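Local coordinates for E2A dna-binding protein (Human adenovirus 5, PDB 2WB0), which binds single-stranded DNA and, by forming multimers, unwinds the template without ATP during the elongation phase of adenovirus strand-displacement replication, at residues A[193-198]-A[269-274]; A[243-248]-A[274-279]. All blocks are in the same frame, centred on the assembly; numbering follows the deposited sequence.

Interaction 1 (A[193-198]-A[269-274]); sequences QVAFKQ and HPALIV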
loop_
_atom_site.group_PDB
_atom_site.type_symbol
_atom_site.label_atom_id
_atom_site.label_comp_id
_atom_site.label_asym_id
_atom_site.label_seq_id
_atom_site.Cartn_x
_atom_site.Cartn_y
_atom_site.Cartn_z
ATOM N N GLN A 193 -9.704 13.178 2.382
ATOM C CA GLN A 193 -10.962 12.517 2.631
ATOM C C GLN A 193 -11.609 12.088 1.312
ATOM O O GLN A 193 -12.172 11.025 1.226
ATOM C CB GLN A 193 -11.940 13.324 3.473
ATOM C CG GLN A 193 -13.218 12.425 3.800
ATOM C CD GLN A 193 -14.019 12.935 5.017
ATOM O OE1 GLN A 193 -14.027 12.310 6.119
ATOM N NE2 GLN A 193 -14.707 14.066 4.820
ATOM N N VAL A 194 -11.515 12.900 0.284
ATOM C CA VAL A 194 -12.029 12.438 -1.037
ATOM C C VAL A 194 -11.454 11.068 -1.407
ATOM O O VAL A 194 -12.189 10.186 -1.816
ATOM C CB VAL A 194 -11.713 13.459 -2.123
ATOM C CG1 VAL A 194 -12.046 12.859 -3.509
ATOM C CG2 VAL A 194 -12.547 14.711 -1.926
ATOM N N ALA A 195 -10.132 10.866 -1.249
ATOM C CA ALA A 195 -9.485 9.568 -1.614
ATOM C C ALA A 195 -9.935 8.367 -0.760
ATOM O O ALA A 195 -10.028 7.193 -1.246
ATOM C CB ALA A 195 -7.938 9.728 -1.507
ATOM N N PHE A 196 -10.171 8.613 0.522
ATOM C CA PHE A 196 -10.780 7.558 1.330
ATOM C C PHE A 196 -12.239 7.266 0.941
ATOM O O PHE A 196 -12.664 6.120 0.970
ATOM C CB PHE A 196 -10.659 7.833 2.836
ATOM C CG PHE A 196 -9.221 7.603 3.404
ATOM C CD1 PHE A 196 -8.819 6.363 3.870
ATOM C CD2 PHE A 196 -8.341 8.649 3.476
ATOM C CE1 PHE A 196 -7.564 6.157 4.408
ATOM C CE2 PHE A 196 -7.024 8.459 4.005
ATOM C CZ PHE A 196 -6.664 7.174 4.473
ATOM N N LYS A 197 -12.987 8.305 0.573
ATOM C CA LYS A 197 -14.365 8.057 0.109
ATOM C C LYS A 197 -14.341 7.242 -1.173
ATOM O O LYS A 197 -15.240 6.416 -1.418
ATOM C CB LYS A 197 -15.092 9.392 -0.149
ATOM C CG LYS A 197 -15.622 10.007 1.185
ATOM C CD LYS A 197 -16.359 11.352 0.912
ATOM C CE LYS A 197 -17.254 11.775 2.084
ATOM N NZ LYS A 197 -17.479 13.253 2.049
ATOM N N GLN A 198 -13.341 7.533 -2.012
ATOM C CA GLN A 198 -13.170 6.865 -3.311
ATOM C C GLN A 198 -12.926 5.381 -3.095
ATOM O O GLN A 198 -13.564 4.573 -3.763
ATOM C CB GLN A 198 -11.996 7.487 -4.108
ATOM C CG GLN A 198 -11.872 7.010 -5.619
ATOM C CD GLN A 198 -11.390 5.593 -5.797
ATOM O OE1 GLN A 198 -11.703 4.935 -6.833
ATOM N NE2 GLN A 198 -10.537 5.116 -4.850
ATOM N N HIS A 269 -15.716 10.806 -6.398
ATOM C CA HIS A 269 -14.662 11.162 -5.475
ATOM C C HIS A 269 -13.313 11.165 -6.200
ATOM O O HIS A 269 -12.542 10.234 -6.086
ATOM C CB HIS A 269 -14.664 10.130 -4.328
ATOM C CG HIS A 269 -16.020 9.917 -3.750
ATOM N ND1 HIS A 269 -16.660 10.879 -2.972
ATOM C CD2 HIS A 269 -16.872 8.877 -3.855
ATOM C CE1 HIS A 269 -17.825 10.393 -2.577
ATOM N NE2 HIS A 269 -17.984 9.195 -3.109
ATOM N N PRO A 270 -13.005 12.258 -6.907
ATOM C CA PRO A 270 -11.877 12.246 -7.869
ATOM C C PRO A 270 -10.527 12.429 -7.207
ATOM O O PRO A 270 -9.808 13.351 -7.555
ATOM C CB PRO A 270 -12.205 13.439 -8.768
ATOM C CG PRO A 270 -12.891 14.405 -7.814
ATOM C CD PRO A 270 -13.751 13.534 -6.952
ATOM N N ALA A 271 -10.128 11.491 -6.334
ATOM C CA ALA A 271 -8.750 11.471 -5.776
ATOM C C ALA A 271 -8.490 10.024 -5.367
ATOM O O ALA A 271 -9.424 9.322 -4.947
ATOM C CB ALA A 271 -8.578 12.406 -4.522
ATOM N N LEU A 272 -7.261 9.554 -5.591
ATOM C CA LEU A 272 -6.872 8.205 -5.214
ATOM C C LEU A 272 -5.872 8.235 -4.055
ATOM O O LEU A 272 -5.005 9.092 -4.000
ATOM C CB LEU A 272 -6.156 7.528 -6.391
ATOM C CG LEU A 272 -7.031 6.744 -7.374
ATOM C CD1 LEU A 272 -8.559 6.916 -7.363
ATOM C CD2 LEU A 272 -6.396 6.194 -8.613
ATOM N N ILE A 273 -5.973 7.238 -3.178
ATOM C CA ILE A 273 -4.911 6.999 -2.185
ATOM C C ILE A 273 -3.790 6.323 -2.997
ATOM O O ILE A 273 -4.026 5.346 -3.716
ATOM C CB ILE A 273 -5.403 5.970 -1.112
ATOM C CG1 ILE A 273 -6.491 6.607 -0.239
ATOM C CG2 ILE A 273 -4.146 5.324 -0.331
ATOM C CD1 ILE A 273 -7.179 5.646 0.793
ATOM N N VAL A 274 -2.566 6.805 -2.842
ATOM C CA VAL A 274 -1.468 6.201 -3.507
ATOM C C VAL A 274 -0.371 5.822 -2.486
ATOM O O VAL A 274 0.034 6.667 -1.687
ATOM C CB VAL A 274 -0.853 7.181 -4.536
ATOM C CG1 VAL A 274 0.367 6.565 -5.183
ATOM C CG2 VAL A 274 -1.890 7.603 -5.615
HETATM O O HOH W 1 -8.615 5.817 -3.204
#

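Interaction 2 (A[243-248]-A[274-279]); sequences TPFALS and VFQCCN. With ZN (zinc ion), chain C.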
loop_
_atom_site.group_PDB
_atom_site.type_symbol
_atom_site.label_atom_id
_atom_site.label_comp_id
_atom_site.label_asym_id
_atom_site.label_seq_id
_atom_site.Cartn_x
_atom_site.Cartn_y
_atom_site.Cartn_z
ATOM N N THR A 243 -0.459 8.801 0.281
ATOM C CA THR A 243 -0.605 10.176 -0.191
ATOM C C THR A 243 -1.823 10.239 -1.125
ATOM O O THR A 243 -1.937 9.421 -2.046
ATOM C CB THR A 243 0.680 10.622 -1.006
ATOM O OG1 THR A 243 1.810 10.411 -0.168
ATOM C CG2 THR A 243 0.622 12.203 -1.405
ATOM N N PRO A 244 -2.734 11.197 -0.910
ATOM C CA PRO A 244 -3.828 11.310 -1.880
ATOM C C PRO A 244 -3.377 12.068 -3.175
ATOM O O PRO A 244 -2.699 13.114 -3.042
ATOM C CB PRO A 244 -4.901 12.102 -1.133
ATOM C CG PRO A 244 -4.122 12.870 -0.003
ATOM C CD PRO A 244 -2.901 12.045 0.311
ATOM N N PHE A 245 -3.708 11.542 -4.358
ATOM C CA PHE A 245 -3.416 12.233 -5.640
ATOM C C PHE A 245 -4.741 12.587 -6.325
ATOM O O PHE A 245 -5.605 11.729 -6.464
ATOM C CB PHE A 245 -2.677 11.311 -6.612
ATOM C CG PHE A 245 -1.207 11.095 -6.317
ATOM C CD1 PHE A 245 -0.714 10.971 -5.031
ATOM C CD2 PHE A 245 -0.306 10.895 -7.402
ATOM C CE1 PHE A 245 0.672 10.837 -4.769
ATOM C CE2 PHE A 245 1.078 10.679 -7.182
ATOM C CZ PHE A 245 1.562 10.625 -5.837
ATOM N N ALA A 246 -4.906 13.838 -6.772
ATOM C CA ALA A 246 -6.119 14.230 -7.478
ATOM C C ALA A 246 -6.213 13.522 -8.815
ATOM O O ALA A 246 -5.163 13.302 -9.468
ATOM C CB ALA A 246 -6.109 15.803 -7.718
ATOM N N LEU A 247 -7.424 13.147 -9.218
ATOM C CA LEU A 247 -7.659 12.692 -10.591
ATOM C C LEU A 247 -8.125 13.972 -11.293
ATOM O O LEU A 247 -9.318 14.279 -11.311
ATOM C CB LEU A 247 -8.737 11.610 -10.723
ATOM C CG LEU A 247 -8.393 10.267 -9.986
ATOM C CD1 LEU A 247 -9.630 9.440 -9.854
ATOM C CD2 LEU A 247 -7.376 9.542 -10.800
ATOM N N SER A 248 -7.220 14.736 -11.877
ATOM C CA SER A 248 -7.615 16.116 -12.308
ATOM C C SER A 248 -8.507 16.308 -13.572
ATOM O O SER A 248 -9.243 17.306 -13.630
ATOM C CB SER A 248 -6.406 17.067 -12.344
ATOM O OG SER A 248 -5.954 17.357 -11.039
ATOM N N VAL A 274 -2.566 6.805 -2.842
ATOM C CA VAL A 274 -1.468 6.201 -3.507
ATOM C C VAL A 274 -0.371 5.822 -2.486
ATOM O O VAL A 274 0.034 6.667 -1.687
ATOM C CB VAL A 274 -0.853 7.181 -4.536
ATOM C CG1 VAL A 274 0.367 6.565 -5.183
ATOM C CG2 VAL A 274 -1.890 7.603 -5.615
ATOM N N PHE A 275 0.121 4.575 -2.543
ATOM C CA PHE A 275 1.125 4.060 -1.672
ATOM C C PHE A 275 2.483 4.132 -2.382
ATOM O O PHE A 275 2.582 3.652 -3.516
ATOM C CB PHE A 275 0.837 2.573 -1.311
ATOM C CG PHE A 275 -0.510 2.368 -0.631
ATOM C CD1 PHE A 275 -0.759 2.895 0.659
ATOM C CD2 PHE A 275 -1.504 1.666 -1.291
ATOM C CE1 PHE A 275 -2.011 2.718 1.260
ATOM C CE2 PHE A 275 -2.770 1.489 -0.697
ATOM C CZ PHE A 275 -2.995 1.999 0.592
ATOM N N GLN A 276 3.508 4.656 -1.686
ATOM C CA GLN A 276 4.857 4.741 -2.238
ATOM C C GLN A 276 5.802 4.153 -1.247
ATOM O O GLN A 276 5.368 3.545 -0.239
ATOM C CB GLN A 276 5.260 6.219 -2.600
ATOM C CG GLN A 276 4.425 6.705 -3.775
ATOM C CD GLN A 276 4.444 8.194 -3.999
ATOM O OE1 GLN A 276 5.210 8.704 -4.856
ATOM N NE2 GLN A 276 3.646 8.914 -3.248
ATOM N N CYS A 277 7.094 4.380 -1.498
ATOM C CA CYS A 277 8.173 3.912 -0.579
ATOM C C CYS A 277 7.881 4.362 0.871
ATOM O O CYS A 277 7.219 5.373 1.060
ATOM C CB CYS A 277 9.493 4.571 -0.975
ATOM S SG CYS A 277 10.893 4.030 0.028
ATOM N N CYS A 278 8.356 3.619 1.881
ATOM C CA CYS A 278 8.323 4.170 3.265
ATOM C C CYS A 278 8.828 5.628 3.309
ATOM O O CYS A 278 8.234 6.480 3.988
ATOM C CB CYS A 278 9.205 3.367 4.218
ATOM S SG CYS A 278 8.582 1.700 4.515
ATOM N N ASN A 279 9.921 5.896 2.584
ATOM C CA ASN A 279 10.535 7.238 2.607
ATOM C C ASN A 279 10.902 7.653 1.202
ATOM O O ASN A 279 12.064 7.621 0.802
ATOM C CB ASN A 279 11.757 7.231 3.481
ATOM C CG ASN A 279 11.449 6.756 4.871
ATOM O OD1 ASN A 279 11.639 5.565 5.214
ATOM N ND2 ASN A 279 10.933 7.657 5.680
HETATM ZN ZN ZN C . 11.077 1.771 -0.187
HETATM O O HOH W 2 2.632 8.102 -1.025
#

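Interaction 1 (A[193-198]-A[269-274])
Ile273 CD1 lies over one face of the Phe196 ring, 3.7 Å from its centroid and 16° off the normal, displaced towards the CD1–CE1 rim. On His269, Lys197 CB takes the same kind of position, 3.7 Å from the imidazole centroid; the extended lysine chain then brings CD near CE1 and ND1 before NZ turns to a salt bridge with Glu106. Both are CH-pi contacts. Between the rings the helix comes down on Ala195, whose small side chain lets the backbones approach closely: Ala195 CA donates a C-H...O contact to Ala271 O at 3.3 Å, and CB packs 3.7 Å from Ile273 CG1. Val194 CG1, anti to its own N, is carried towards the turn and sits 3.6 Å from Ala271 CB and alongside Pro270, the centre of an inverse gamma turn. Gln198 bends at chi2 (-72°), and Leu272 CD1 lies over the plane of its amide, 3.5 Å from Gln198 CD, while OE1 bonds to Ser266. No direct hydrogen bond joins the segments; instead a water donates to Ala195 O and accepts from Ile273 N at 3.0 Å, with a weak third bond from Gln198 NE2. The axes of helical segment 193-198 and strand segment 271-274 cross at 87°; they belong to helix 189-206 and strand 271-276, parts of the two zinc-binding family regions. Leu242 and Pro244 of strand 242-246 extend the packing, and Pro301 at the start of helix 300-315 touches both Gln198 and Leu272.

Interaction 2 (A[243-248]-A[274-279])
Val274 and Phe245 meet at about a right angle, the valine methyl CG2 set over one face of the phenyl ring, 3.9 Å from the centroid and 24° off the normal. With CG1 anti to the backbone N (chi1 177°), it is CG2 that is directed at the ring, 3.6 Å from both CG and CD1 of Phe245. Gln276 comes from the opposite direction to Phe245, its amide plane turned 79° from the ring, and brings NE2 obliquely to 3.7 Å from CZ. Thr243 CB lies in the ring plane at its edge. Beneath these side chains Thr243 and Val274 form an antiparallel hydrogen-bonded pair: Thr243 N to Val274 O is 2.9 Å, and Val274 N to Thr243 O is 2.8 Å. A water lies beside the pair, hydrogen-bonded to Thr243 OG1, donating to Val274 O and accepting from Gln276 NE2 at 2.6 Å. Thr243 OG1 also bonds to Lys241. Past Gln276 the chain leads on to Cys277, whose SG binds zinc at 2.3 Å together with Cys223, Cys225 and Cys294, and accepts a hydrogen bond from Asn279 N. Such an N-H...S bond probably draws some negative charge from the thiolate. Val274 O is thus held by two donors, Thr243 N and the water, and the same water couples the threonine hydroxyl to the glutamine amide, fixing the polar side chains to the backbone pair.

Overall arrangement
Of the elements in contact, helix 189-206 comes first in the chain, then strand 242-246, then strand 271-276, which serves both contacts. Interaction 1 closes a loop of 70 residues between 193-198 and 269-274; interaction 2 closes a shorter one of 25 residues between 243-248 and 274-279. Their segments alternate, so the loops cross, and Val274 belongs to both. A backbone bond from Leu272 O to Phe245 N (2.8 Å) joins the two strands, and one from Pro270 O to Leu247 N (2.9 Å) links residues just outside them. Together they tie the helix to a three-stranded antiparallel sheet, with strand 271-276 central, and to the zinc site just beyond it.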